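Local coordinates for protein intradiol ring-cleavage dioxygenase (Streptomyces sp. SirexAA-E, PDB 4ILV) that probably cleaves catechol-type aromatic rings between their two hydroxyl-bearing carbons at a non-haem iron(III) centre, and is a secreted enzyme that also carries a carbohydrate-binding module, at residues F86-T91 / R117-G122; P125-H130 / D158-P163; L143-Y148 / P163-N168. All blocks are in the same frame, centred on the assembly; numbering follows the deposited sequence.

Interaction 1. Residues F86-T91 / R117-G122; sequences FWQADT and RTIVPG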
ATOM      1  N   PHE A  86       0.502  -3.374   5.250  1.00 21.12           N
ATOM      2  CA  PHE A  86      -0.458  -2.440   4.664  1.00 19.96           C
ATOM      3  C   PHE A  86      -1.592  -2.113   5.637  1.00 24.38           C
ATOM      4  O   PHE A  86      -2.029  -2.970   6.402  1.00 26.00           O
ATOM      5  CB  PHE A  86      -1.079  -3.048   3.403  1.00 18.61           C
ATOM      6  CG  PHE A  86      -0.131  -3.178   2.228  1.00 20.79           C
ATOM      7  CD1 PHE A  86       0.072  -2.109   1.375  1.00 20.00           C
ATOM      8  CD2 PHE A  86       0.500  -4.378   1.950  1.00 22.41           C
ATOM      9  CE1 PHE A  86       0.897  -2.226   0.274  1.00 19.16           C
ATOM     10  CE2 PHE A  86       1.334  -4.511   0.847  1.00 29.84           C
ATOM     11  CZ  PHE A  86       1.536  -3.437   0.011  1.00 24.18           C
ATOM     12  N   TRP A  87      -2.059  -0.870   5.622  1.00 27.37           N
ATOM     13  CA  TRP A  87      -3.332  -0.550   6.262  1.00 26.01           C
ATOM     14  C   TRP A  87      -4.034   0.579   5.494  1.00 28.04           C
ATOM     15  O   TRP A  87      -3.385   1.316   4.745  1.00 23.20           O
ATOM     16  CB  TRP A  87      -3.167  -0.249   7.766  1.00 22.67           C
ATOM     17  CG  TRP A  87      -2.502   1.051   8.093  1.00 21.26           C
ATOM     18  CD1 TRP A  87      -3.114   2.192   8.547  1.00 23.92           C
ATOM     19  CD2 TRP A  87      -1.102   1.347   8.021  1.00 17.16           C
ATOM     20  NE1 TRP A  87      -2.182   3.178   8.746  1.00 24.21           N
ATOM     21  CE2 TRP A  87      -0.940   2.688   8.435  1.00 23.22           C
ATOM     22  CE3 TRP A  87       0.025   0.619   7.625  1.00 26.92           C
ATOM     23  CZ2 TRP A  87       0.307   3.316   8.468  1.00 22.84           C
ATOM     24  CZ3 TRP A  87       1.267   1.246   7.659  1.00 26.12           C
ATOM     25  CH2 TRP A  87       1.396   2.581   8.079  1.00 22.39           C
ATOM     26  N   GLN A  88      -5.351   0.699   5.662  1.00 25.54           N
ATOM     27  CA  GLN A  88      -6.140   1.612   4.831  1.00 22.33           C
ATOM     28  C   GLN A  88      -7.548   1.756   5.363  1.00 21.76           C
ATOM     29  O   GLN A  88      -7.994   0.950   6.179  1.00 20.79           O
ATOM     30  CB  GLN A  88      -6.263   1.068   3.408  1.00 15.27           C
ATOM     31  CG  GLN A  88      -7.126  -0.210   3.339  1.00 19.39           C
ATOM     32  CD  GLN A  88      -7.459  -0.636   1.928  1.00 21.92           C
ATOM     33  OE1 GLN A  88      -6.666  -1.304   1.262  1.00 23.23           O
ATOM     34  NE2 GLN A  88      -8.642  -0.256   1.460  1.00 20.85           N
ATOM     35  N   ALA A  89      -8.263   2.758   4.862  1.00 23.32           N
ATOM     36  CA  ALA A  89      -9.673   2.919   5.214  1.00 22.52           C
ATOM     37  C   ALA A  89     -10.530   1.952   4.416  1.00 24.50           C
ATOM     38  O   ALA A  89     -10.113   1.479   3.351  1.00 24.72           O
ATOM     39  CB  ALA A  89     -10.121   4.353   4.955  1.00 26.81           C
ATOM     40  N   ASP A  90     -11.732   1.666   4.922  1.00 26.95           N
ATOM     41  CA  ASP A  90     -12.687   0.845   4.193  1.00 19.76           C
ATOM     42  C   ASP A  90     -13.350   1.678   3.100  1.00 20.61           C
ATOM     43  O   ASP A  90     -12.947   2.818   2.871  1.00 24.62           O
ATOM     44  CB  ASP A  90     -13.708   0.173   5.141  1.00 19.98           C
ATOM     45  CG  ASP A  90     -14.622   1.163   5.864  1.00 26.30           C
ATOM     46  OD1 ASP A  90     -14.725   2.352   5.467  1.00 21.45           O
ATOM     47  OD2 ASP A  90     -15.262   0.718   6.849  1.00 27.80           O
ATOM     48  N   THR A  91     -14.337   1.116   2.407  1.00 20.68           N
ATOM     49  CA  THR A  91     -14.958   1.825   1.283  1.00 20.94           C
ATOM     50  C   THR A  91     -15.629   3.134   1.709  1.00 27.17           C
ATOM     51  O   THR A  91     -15.846   4.028   0.895  1.00 28.41           O
ATOM     52  CB  THR A  91     -15.968   0.947   0.529  1.00 17.21           C
ATOM     53  OG1 THR A  91     -16.298   1.577  -0.708  1.00 22.85           O
ATOM     54  CG2 THR A  91     -17.269   0.735   1.357  1.00 19.08           C
ATOM     55  N   ARG A 117      -4.807  -7.976  -2.160  1.00 20.14           N
ATOM     56  CA  ARG A 117      -6.194  -7.958  -2.611  1.00 15.84           C
ATOM     57  C   ARG A 117      -7.034  -7.179  -1.613  1.00 23.75           C
ATOM     58  O   ARG A 117      -7.089  -7.537  -0.433  1.00 23.89           O
ATOM     59  CB  ARG A 117      -6.752  -9.366  -2.753  1.00 21.99           C
ATOM     60  CG  ARG A 117      -8.165  -9.359  -3.326  1.00 33.52           C
ATOM     61  CD  ARG A 117      -8.836 -10.711  -3.185  1.00 45.26           C
ATOM     62  NE  ARG A 117     -10.260 -10.649  -3.512  1.00 49.80           N
ATOM     63  CZ  ARG A 117     -11.136 -11.591  -3.176  1.00 51.73           C
ATOM     64  NH1 ARG A 117     -10.727 -12.657  -2.497  1.00 51.82           N
ATOM     65  NH2 ARG A 117     -12.419 -11.466  -3.506  1.00 42.73           N
ATOM     66  N   THR A 118      -7.704  -6.129  -2.077  1.00 22.82           N
ATOM     67  CA  THR A 118      -8.382  -5.226  -1.146  1.00 21.22           C
ATOM     68  C   THR A 118      -9.567  -4.568  -1.853  1.00 19.61           C
ATOM     69  O   THR A 118     -10.040  -5.089  -2.857  1.00 19.59           O
ATOM     70  CB  THR A 118      -7.358  -4.189  -0.572  1.00 19.58           C
ATOM     71  OG1 THR A 118      -7.969  -3.389   0.444  1.00 23.38           O
ATOM     72  CG2 THR A 118      -6.771  -3.285  -1.679  1.00 17.95           C
ATOM     73  N   ILE A 119     -10.087  -3.463  -1.322  1.00 22.00           N
ATOM     74  CA  ILE A 119     -11.040  -2.654  -2.096  1.00 17.79           C
ATOM     75  C   ILE A 119     -10.502  -1.236  -2.162  1.00 21.72           C
ATOM     76  O   ILE A 119      -9.606  -0.882  -1.402  1.00 21.58           O
ATOM     77  CB  ILE A 119     -12.522  -2.688  -1.538  1.00 21.43           C
ATOM     78  CG1 ILE A 119     -12.564  -2.536  -0.021  1.00 23.44           C
ATOM     79  CG2 ILE A 119     -13.186  -4.021  -1.882  1.00 21.05           C
ATOM     80  CD1 ILE A 119     -12.330  -1.122   0.496  1.00 25.63           C
ATOM     81  N   VAL A 120     -11.036  -0.428  -3.062  1.00 20.74           N
ATOM     82  CA  VAL A 120     -10.556   0.940  -3.192  1.00 25.70           C
ATOM     83  C   VAL A 120     -10.912   1.663  -1.901  1.00 26.80           C
ATOM     84  O   VAL A 120     -12.079   1.684  -1.521  1.00 24.31           O
ATOM     85  CB  VAL A 120     -11.216   1.625  -4.401  1.00 26.61           C
ATOM     86  CG1 VAL A 120     -10.800   3.080  -4.500  1.00 24.91           C
ATOM     87  CG2 VAL A 120     -10.856   0.872  -5.703  1.00 20.65           C
ATOM     88  N   PRO A 121      -9.910   2.222  -1.195  1.00 20.71           N
ATOM     89  CA  PRO A 121     -10.262   2.907   0.058  1.00 24.68           C
ATOM     90  C   PRO A 121     -11.133   4.137  -0.188  1.00 23.21           C
ATOM     91  O   PRO A 121     -10.983   4.826  -1.200  1.00 23.56           O
ATOM     92  CB  PRO A 121      -8.913   3.318   0.641  1.00 23.26           C
ATOM     93  CG  PRO A 121      -7.962   3.373  -0.573  1.00 25.01           C
ATOM     94  CD  PRO A 121      -8.469   2.287  -1.497  1.00 23.23           C
ATOM     95  N   GLY A 122     -12.043   4.399   0.740  1.00 21.26           N
ATOM     96  CA  GLY A 122     -12.909   5.555   0.644  1.00 21.19           C
ATOM     97  C   GLY A 122     -12.222   6.832   1.105  1.00 27.15           C
ATOM     98  O   GLY A 122     -11.218   6.798   1.829  1.00 23.04           O
TER
HETATM   99  O   HOH W   1     -14.445   0.998  -2.746  1.00 24.32           O
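Gln-88 and Thr-118 approach from opposite directions in the buried half of this contact: OG1 of Thr-118 donates to OE1 of Gln-88 at 2.6 Å, from 51° above the amide carbonyl plane. CG of Gln-88 sits between the backbone N and the carbonyl carbon (chi1 68°) and the chain extends beyond it, carrying the amide across to Thr-118. NE2 spends its two hydrogens in the amide plane: one runs almost straight to O of Ile-119 at 3.1 Å, the other turns back to O of Ala-89 at 3.0 Å. Three bonds therefore fix the amide, and glutamine suits the place because one flat group donates and accepts. Strands 83-87 and 113-119 belong to different sheets of the intradiol dioxygenase beta-sandwich; the amide of Gln-88, at the end of the first, is bonded to Thr-118 and Ile-119 of the second, while N of Gly-122, donating to O of Asp-90 at 2.8 Å, joins the loops beyond, near the iron. A side chain at Gly-122 would hit O of Thr-91. Packing is sparser on the exposed side, where CD1 of Ile-119 comes to 3.6 Å from N of Thr-91 and a water links OG1 of Thr-91 to O of Val-120.

Interaction 2. Residues P125-H130 / D158-P163; sequences PGRTRH and DALFDP. With FE (Fe (III) ion), chain C; EDO (1,2-ethanediol), chain D.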
ATOM      1  N   PRO A 125     -12.096  13.053   5.775  1.00 34.97           N
ATOM      2  CA  PRO A 125     -11.797  14.493   5.731  1.00 33.21           C
ATOM      3  C   PRO A 125     -10.322  14.895   5.562  1.00 36.23           C
ATOM      4  O   PRO A 125      -9.423  14.393   6.240  1.00 36.48           O
ATOM      5  CB  PRO A 125     -12.363  15.011   7.061  1.00 31.60           C
ATOM      6  CG  PRO A 125     -13.514  14.052   7.368  1.00 31.89           C
ATOM      7  CD  PRO A 125     -12.969  12.711   6.920  1.00 32.95           C
ATOM      8  N   GLY A 126     -10.097  15.814   4.627  1.00 32.04           N
ATOM      9  CA  GLY A 126      -8.806  16.437   4.446  1.00 36.53           C
ATOM     10  C   GLY A 126      -7.788  15.673   3.616  1.00 38.61           C
ATOM     11  O   GLY A 126      -6.731  16.210   3.314  1.00 46.48           O
ATOM     12  N   ARG A 127      -8.086  14.436   3.239  1.00 32.77           N
ATOM     13  CA  ARG A 127      -7.076  13.628   2.551  1.00 33.37           C
ATOM     14  C   ARG A 127      -7.557  13.114   1.209  1.00 31.95           C
ATOM     15  O   ARG A 127      -8.723  12.742   1.043  1.00 30.69           O
ATOM     16  CB  ARG A 127      -6.631  12.436   3.415  1.00 28.06           C
ATOM     17  CG  ARG A 127      -6.045  12.803   4.768  1.00 39.02           C
ATOM     18  CD  ARG A 127      -4.592  12.384   4.931  1.00 34.45           C
ATOM     19  NE  ARG A 127      -3.836  12.478   3.687  1.00 35.56           N
ATOM     20  CZ  ARG A 127      -2.959  11.563   3.288  1.00 35.33           C
ATOM     21  NH1 ARG A 127      -2.727  10.492   4.044  1.00 33.54           N
ATOM     22  NH2 ARG A 127      -2.314  11.718   2.134  1.00 35.08           N
ATOM     23  N   THR A 128      -6.632  13.051   0.261  1.00 31.90           N
ATOM     24  CA  THR A 128      -6.889  12.349  -0.982  1.00 27.69           C
ATOM     25  C   THR A 128      -6.877  10.843  -0.709  1.00 29.14           C
ATOM     26  O   THR A 128      -6.575  10.408   0.404  1.00 28.66           O
ATOM     27  CB  THR A 128      -5.857  12.700  -2.055  1.00 29.21           C
ATOM     28  OG1 THR A 128      -6.313  12.220  -3.325  1.00 26.77           O
ATOM     29  CG2 THR A 128      -4.509  12.082  -1.720  1.00 22.82           C
ATOM     30  N   ARG A 129      -7.221  10.050  -1.718  1.00 25.50           N
ATOM     31  CA  ARG A 129      -7.300   8.607  -1.552  1.00 22.42           C
ATOM     32  C   ARG A 129      -5.895   7.974  -1.427  1.00 29.13           C
ATOM     33  O   ARG A 129      -4.986   8.310  -2.196  1.00 22.47           O
ATOM     34  CB  ARG A 129      -8.046   8.020  -2.745  1.00 25.53           C
ATOM     35  CG  ARG A 129      -8.698   6.704  -2.444  1.00 33.65           C
ATOM     36  CD  ARG A 129      -9.437   6.170  -3.647  1.00 29.30           C
ATOM     37  NE  ARG A 129     -10.307   7.171  -4.253  1.00 25.60           N
ATOM     38  CZ  ARG A 129     -11.554   7.433  -3.883  1.00 31.40           C
ATOM     39  NH1 ARG A 129     -12.129   6.775  -2.874  1.00 30.78           N
ATOM     40  NH2 ARG A 129     -12.227   8.369  -4.540  1.00 27.19           N
ATOM     41  N   HIS A 130      -5.717   7.044  -0.488  1.00 26.92           N
ATOM     42  CA  HIS A 130      -4.396   6.445  -0.265  1.00 25.31           C
ATOM     43  C   HIS A 130      -4.446   5.106   0.456  1.00 22.89           C
ATOM     44  O   HIS A 130      -5.385   4.809   1.173  1.00 21.49           O
ATOM     45  CB  HIS A 130      -3.512   7.393   0.563  1.00 25.54           C
ATOM     46  CG  HIS A 130      -4.078   7.699   1.920  1.00 24.84           C
ATOM     47  ND1 HIS A 130      -5.127   8.574   2.105  1.00 27.89           N
ATOM     48  CD2 HIS A 130      -3.767   7.218   3.150  1.00 27.60           C
ATOM     49  CE1 HIS A 130      -5.432   8.628   3.392  1.00 30.47           C
ATOM     50  NE2 HIS A 130      -4.623   7.816   4.048  1.00 29.90           N
ATOM     51  N   ASP A 158      -4.590  17.967  -1.645  1.00 41.55           N
ATOM     52  CA  ASP A 158      -3.889  17.369  -0.515  1.00 39.32           C
ATOM     53  C   ASP A 158      -2.391  17.632  -0.628  1.00 46.44           C
ATOM     54  O   ASP A 158      -1.710  17.058  -1.478  1.00 50.56           O
ATOM     55  CB  ASP A 158      -4.177  15.865  -0.468  1.00 38.07           C
ATOM     56  CG  ASP A 158      -3.626  15.183   0.780  1.00 40.31           C
ATOM     57  OD1 ASP A 158      -2.707  15.720   1.432  1.00 47.49           O
ATOM     58  OD2 ASP A 158      -4.109  14.080   1.101  1.00 40.70           O
ATOM     59  N   ALA A 159      -1.888  18.497   0.249  1.00 47.97           N
ATOM     60  CA  ALA A 159      -0.477  18.876   0.267  1.00 48.82           C
ATOM     61  C   ALA A 159       0.458  17.689   0.478  1.00 49.39           C
ATOM     62  O   ALA A 159       1.634  17.750   0.126  1.00 52.73           O
ATOM     63  CB  ALA A 159      -0.233  19.936   1.329  1.00 53.90           C
ATOM     64  N   LEU A 160      -0.060  16.608   1.053  1.00 48.91           N
ATOM     65  CA  LEU A 160       0.761  15.430   1.311  1.00 50.85           C
ATOM     66  C   LEU A 160       1.004  14.610   0.049  1.00 38.49           C
ATOM     67  O   LEU A 160       1.892  13.765   0.016  1.00 40.49           O
ATOM     68  CB  LEU A 160       0.098  14.541   2.359  1.00 56.87           C
ATOM     69  CG  LEU A 160       0.573  14.633   3.807  1.00 65.48           C
ATOM     70  CD1 LEU A 160       0.175  15.963   4.423  1.00 69.24           C
ATOM     71  CD2 LEU A 160       0.005  13.471   4.610  1.00 69.60           C
ATOM     72  N   PHE A 161       0.206  14.860  -0.983  1.00 35.16           N
ATOM     73  CA  PHE A 161       0.275  14.082  -2.211  1.00 36.68           C
ATOM     74  C   PHE A 161       1.641  14.204  -2.862  1.00 36.50           C
ATOM     75  O   PHE A 161       2.232  15.276  -2.865  1.00 38.65           O
ATOM     76  CB  PHE A 161      -0.805  14.524  -3.203  1.00 37.18           C
ATOM     77  CG  PHE A 161      -0.644  13.919  -4.558  1.00 36.46           C
ATOM     78  CD1 PHE A 161      -1.036  12.614  -4.792  1.00 32.14           C
ATOM     79  CD2 PHE A 161      -0.058  14.642  -5.592  1.00 38.62           C
ATOM     80  CE1 PHE A 161      -0.870  12.038  -6.040  1.00 35.28           C
ATOM     81  CE2 PHE A 161       0.115  14.072  -6.848  1.00 34.62           C
ATOM     82  CZ  PHE A 161      -0.289  12.762  -7.072  1.00 33.16           C
ATOM     83  N   ASP A 162       2.142  13.095  -3.394  1.00 36.42           N
ATOM     84  CA  ASP A 162       3.432  13.070  -4.081  1.00 32.04           C
ATOM     85  C   ASP A 162       3.319  12.169  -5.307  1.00 36.06           C
ATOM     86  O   ASP A 162       3.134  10.959  -5.171  1.00 34.95           O
ATOM     87  CB  ASP A 162       4.508  12.527  -3.137  1.00 31.74           C
ATOM     88  CG  ASP A 162       5.916  12.555  -3.743  1.00 40.56           C
ATOM     89  OD1 ASP A 162       6.075  12.845  -4.949  1.00 39.21           O
ATOM     90  OD2 ASP A 162       6.869  12.239  -2.999  1.00 38.55           O
ATOM     91  N   PRO A 163       3.442  12.748  -6.513  1.00 38.07           N
ATOM     92  CA  PRO A 163       3.331  11.988  -7.764  1.00 38.14           C
ATOM     93  C   PRO A 163       4.310  10.813  -7.844  1.00 36.78           C
ATOM     94  O   PRO A 163       4.041   9.868  -8.580  1.00 39.59           O
ATOM     95  CB  PRO A 163       3.660  13.028  -8.839  1.00 44.86           C
ATOM     96  CG  PRO A 163       4.349  14.128  -8.115  1.00 47.62           C
ATOM     97  CD  PRO A 163       3.716  14.168  -6.769  1.00 41.30           C
TER
HETATM   98 FE    FE C 301      -4.786   7.592   6.186  1.00 29.77          FE
HETATM   99  C1  EDO D 302      -3.570  10.181   7.786  1.00 37.67           C
HETATM  100  O1  EDO D 302      -3.462   9.548   6.498  1.00 32.21           O
HETATM  101  C2  EDO D 302      -4.571   9.432   8.679  1.00 32.88           C
HETATM  102  O2  EDO D 302      -4.457   8.004   8.498  1.00 33.09           O
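Arg-127 reaches across to Asp-158 in a side-on salt bridge beside the iron(III) site of the intradiol dioxygenase fold, where His-130 binds the metal together with Tyr-95, Tyr-124 and His-132. From CB, which lies 3.8 Å from OD2 of Asp-158, the arginine chain bends at chi2 (-117°) and again at chi3 (35°), a course that swings the guanidinium back between the aspartate and the metal. CD passes 3.4 Å from O1 of the 1,2-ethanediol, a molecule probably taken from the crystallisation liquor that chelates the iron through both oxygens. NE and NH2 then converge on the one oxygen OD2 of Asp-158, each at 3.1 Å, with guanidinium and carboxylate planes at right angles. CZ lies beneath CD2 of Leu-160, which covers one face of the group, while ND1 of His-130 lies off-centre over the opposite face. NH2 also packs against CB of Leu-160. NH1 lies over the centre of the His-130 ring, 3.2 Å above its plane, and donates to O1 of the diol at 2.7 Å and to Gln-146 beyond these segments.

Aspartate suits its place because both carboxylate oxygens are used. OD2 also accepts from the backbone N of Thr-128, on the anti side, so three donors grip it. OD1 takes the N-H of Leu-160, forming an Asx turn within the type I turn 158-161. On the metal side, ND1 of His-130 donates in the ring plane to O of Thr-128 at 2.9 Å, which steadies the imidazole whose NE2 binds the iron at 2.2 Å.

Interaction 3. Residues L143-Y148 / P163-N168; sequences LTTQLY and PALLMN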
ATOM      1  N   LEU A 143      10.836   1.633   6.278  1.00 38.47           N
ATOM      2  CA  LEU A 143      10.343   2.749   5.478  1.00 35.97           C
ATOM      3  C   LEU A 143       8.826   2.894   5.659  1.00 33.12           C
ATOM      4  O   LEU A 143       8.082   1.952   5.386  1.00 30.89           O
ATOM      5  CB  LEU A 143      10.645   2.527   3.998  1.00 35.82           C
ATOM      6  CG  LEU A 143      10.019   3.585   3.082  1.00 40.29           C
ATOM      7  CD1 LEU A 143      10.881   4.840   3.103  1.00 42.67           C
ATOM      8  CD2 LEU A 143       9.813   3.081   1.653  1.00 40.02           C
ATOM      9  N   THR A 144       8.371   4.063   6.113  1.00 29.37           N
ATOM     10  CA  THR A 144       6.937   4.347   6.209  1.00 33.28           C
ATOM     11  C   THR A 144       6.513   5.248   5.065  1.00 32.48           C
ATOM     12  O   THR A 144       7.126   6.297   4.832  1.00 32.05           O
ATOM     13  CB  THR A 144       6.592   5.053   7.530  1.00 32.83           C
ATOM     14  OG1 THR A 144       6.933   4.198   8.626  1.00 30.09           O
ATOM     15  CG2 THR A 144       5.090   5.404   7.594  1.00 25.31           C
ATOM     16  N   THR A 145       5.466   4.855   4.351  1.00 30.41           N
ATOM     17  CA  THR A 145       5.061   5.630   3.184  1.00 30.27           C
ATOM     18  C   THR A 145       3.606   5.399   2.807  1.00 26.30           C
ATOM     19  O   THR A 145       2.872   4.717   3.518  1.00 27.64           O
ATOM     20  CB  THR A 145       6.024   5.361   1.979  1.00 32.34           C
ATOM     21  OG1 THR A 145       5.763   6.284   0.924  1.00 28.58           O
ATOM     22  CG2 THR A 145       5.887   3.941   1.453  1.00 30.42           C
ATOM     23  N   GLN A 146       3.183   5.984   1.693  1.00 26.48           N
ATOM     24  CA  GLN A 146       1.812   5.822   1.225  1.00 28.31           C
ATOM     25  C   GLN A 146       1.748   5.621  -0.286  1.00 26.85           C
ATOM     26  O   GLN A 146       2.664   6.018  -1.011  1.00 28.70           O
ATOM     27  CB  GLN A 146       0.993   7.062   1.586  1.00 30.37           C
ATOM     28  CG  GLN A 146       0.984   7.373   3.058  1.00 38.92           C
ATOM     29  CD  GLN A 146       0.172   8.606   3.385  1.00 41.24           C
ATOM     30  OE1 GLN A 146      -0.772   8.955   2.667  1.00 32.77           O
ATOM     31  NE2 GLN A 146       0.528   9.273   4.479  1.00 40.95           N
ATOM     32  N   LEU A 147       0.660   5.025  -0.760  1.00 23.77           N
ATOM     33  CA  LEU A 147       0.430   4.906  -2.197  1.00 19.85           C
ATOM     34  C   LEU A 147      -0.790   5.710  -2.622  1.00 24.91           C
ATOM     35  O   LEU A 147      -1.817   5.694  -1.937  1.00 27.47           O
ATOM     36  CB  LEU A 147       0.242   3.441  -2.586  1.00 23.85           C
ATOM     37  CG  LEU A 147       1.339   2.487  -2.103  1.00 26.81           C
ATOM     38  CD1 LEU A 147       1.028   1.064  -2.542  1.00 28.89           C
ATOM     39  CD2 LEU A 147       2.734   2.919  -2.583  1.00 29.32           C
ATOM     40  N   TYR A 148      -0.686   6.394  -3.760  1.00 23.71           N
ATOM     41  CA  TYR A 148      -1.773   7.246  -4.251  1.00 29.05           C
ATOM     42  C   TYR A 148      -2.362   6.723  -5.551  1.00 28.60           C
ATOM     43  O   TYR A 148      -1.783   5.846  -6.195  1.00 28.06           O
ATOM     44  CB  TYR A 148      -1.307   8.695  -4.431  1.00 28.90           C
ATOM     45  CG  TYR A 148      -0.901   9.348  -3.131  1.00 30.41           C
ATOM     46  CD1 TYR A 148      -1.858   9.795  -2.235  1.00 30.65           C
ATOM     47  CD2 TYR A 148       0.437   9.510  -2.796  1.00 27.59           C
ATOM     48  CE1 TYR A 148      -1.502  10.392  -1.042  1.00 26.01           C
ATOM     49  CE2 TYR A 148       0.805  10.105  -1.599  1.00 31.88           C
ATOM     50  CZ  TYR A 148      -0.181  10.539  -0.724  1.00 33.67           C
ATOM     51  OH  TYR A 148       0.151  11.135   0.470  1.00 33.10           O
ATOM     52  N   PRO A 163       3.442  12.748  -6.513  1.00 38.07           N
ATOM     53  CA  PRO A 163       3.331  11.988  -7.764  1.00 38.14           C
ATOM     54  C   PRO A 163       4.310  10.813  -7.844  1.00 36.78           C
ATOM     55  O   PRO A 163       4.041   9.868  -8.580  1.00 39.59           O
ATOM     56  CB  PRO A 163       3.660  13.028  -8.839  1.00 44.86           C
ATOM     57  CG  PRO A 163       4.349  14.128  -8.115  1.00 47.62           C
ATOM     58  CD  PRO A 163       3.716  14.168  -6.769  1.00 41.30           C
ATOM     59  N   ALA A 164       5.418  10.860  -7.105  1.00 31.41           N
ATOM     60  CA  ALA A 164       6.351   9.727  -7.091  1.00 31.04           C
ATOM     61  C   ALA A 164       5.736   8.503  -6.398  1.00 32.05           C
ATOM     62  O   ALA A 164       6.209   7.384  -6.564  1.00 36.29           O
ATOM     63  CB  ALA A 164       7.665  10.111  -6.419  1.00 29.44           C
ATOM     64  N   LEU A 165       4.671   8.708  -5.634  1.00 34.39           N
ATOM     65  CA  LEU A 165       4.037   7.602  -4.927  1.00 31.02           C
ATOM     66  C   LEU A 165       2.730   7.169  -5.596  1.00 33.47           C
ATOM     67  O   LEU A 165       1.927   6.429  -4.999  1.00 26.44           O
ATOM     68  CB  LEU A 165       3.804   7.984  -3.466  1.00 31.75           C
ATOM     69  CG  LEU A 165       5.097   8.240  -2.683  1.00 33.45           C
ATOM     70  CD1 LEU A 165       4.814   8.968  -1.385  1.00 36.13           C
ATOM     71  CD2 LEU A 165       5.832   6.945  -2.403  1.00 29.31           C
ATOM     72  N   LEU A 166       2.523   7.610  -6.839  1.00 29.00           N
ATOM     73  CA  LEU A 166       1.359   7.175  -7.622  1.00 31.01           C
ATOM     74  C   LEU A 166       1.511   5.733  -8.081  1.00 27.20           C
ATOM     75  O   LEU A 166       2.568   5.331  -8.560  1.00 24.28           O
ATOM     76  CB  LEU A 166       1.163   8.065  -8.847  1.00 32.44           C
ATOM     77  CG  LEU A 166       0.360   9.363  -8.699  1.00 37.36           C
ATOM     78  CD1 LEU A 166       0.514  10.228  -9.956  1.00 34.89           C
ATOM     79  CD2 LEU A 166      -1.115   9.092  -8.419  1.00 28.68           C
ATOM     80  N   MET A 167       0.467   4.949  -7.895  1.00 24.53           N
ATOM     81  CA  MET A 167       0.324   3.652  -8.550  1.00 26.53           C
ATOM     82  C   MET A 167      -0.129   3.887  -9.982  1.00 27.80           C
ATOM     83  O   MET A 167      -0.717   4.924 -10.283  1.00 28.86           O
ATOM     84  CB  MET A 167      -0.775   2.834  -7.857  1.00 26.97           C
ATOM     85  CG  MET A 167      -0.468   2.455  -6.416  1.00 29.42           C
ATOM     86  SD  MET A 167      -1.801   1.498  -5.670  1.00 28.76           S
ATOM     87  CE  MET A 167      -3.010   2.789  -5.383  1.00 24.48           C
ATOM     88  N   ASN A 168       0.134   2.929 -10.866  1.00 26.66           N
ATOM     89  CA  ASN A 168      -0.639   2.828 -12.097  1.00 28.58           C
ATOM     90  C   ASN A 168      -1.894   2.042 -11.748  1.00 25.59           C
ATOM     91  O   ASN A 168      -1.828   1.080 -11.009  1.00 25.43           O
ATOM     92  CB  ASN A 168       0.117   2.094 -13.197  1.00 26.98           C
ATOM     93  CG  ASN A 168       1.168   2.964 -13.877  1.00 35.40           C
ATOM     94  OD1 ASN A 168       1.309   4.151 -13.584  1.00 31.28           O
ATOM     95  ND2 ASN A 168       1.899   2.370 -14.811  1.00 35.98           N
TER
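Tyr-148 and Leu-165 meet through backbone and side chain alike: N of Tyr-148 donates to O of Leu-165 at 2.9 Å, and CB of Leu-165 lies 3.8 Å from CD2 at the edge of the tyrosine ring. The carbonyl of Tyr-148 completes the bridge by accepting from N of Met-167 at 3.0 Å, nearly straight at 175°. The side chain of Leu-165 lies against strand 143-148, with CB 3.3 Å from O of Gln-146 and CD2 3.4 Å from OG1 of Thr-145; leucine suits the place because its branched apolar end covers a threonine hydroxyl whose hydrogen bond is made with O of Pro-37. An alanine here would keep CB at the ring edge but lose CG and both methyls, and is likely to open a gap beside OG1 of Thr-145 and O of Gln-146. Met-167 bends at chi3 (-75°), curling CE back to 3.4 Å from O of Tyr-148.

Further out, the hydroxyl of Tyr-148 bonds to Gln-39, and Phe-161 meets its ring edge-to-face. The lone beta bridge between Tyr-148 and Leu-166 ties an outermost strand of one sheet of the dioxygenase beta-sandwich to the loop entering strand 168-172 of the other.

Interactions 1 and 3 are buried and both connect the sandwich's two sheets: interaction 1 ends on strand 113-119, interaction 3 on the loop leading into strand 168-172, the two outermost strands of the mixed sheet. Their chemistry differs: a polar amide network dominates in interaction 1, whereas interaction 3 pairs a backbone bridge with apolar packing. Interaction 2 is only partly buried, links loops instead of strands and is carried by a salt bridge beside the iron site. It touches both others. Arg-129 bonds to O of Pro-121 in interaction 1, while Arg-127 reaches strand 143-148 of interaction 3, where it also makes a weak bond to the hydroxyl of Tyr-148. Pro-163 is common to interactions 2 and 3, whose segments alternate along the chain.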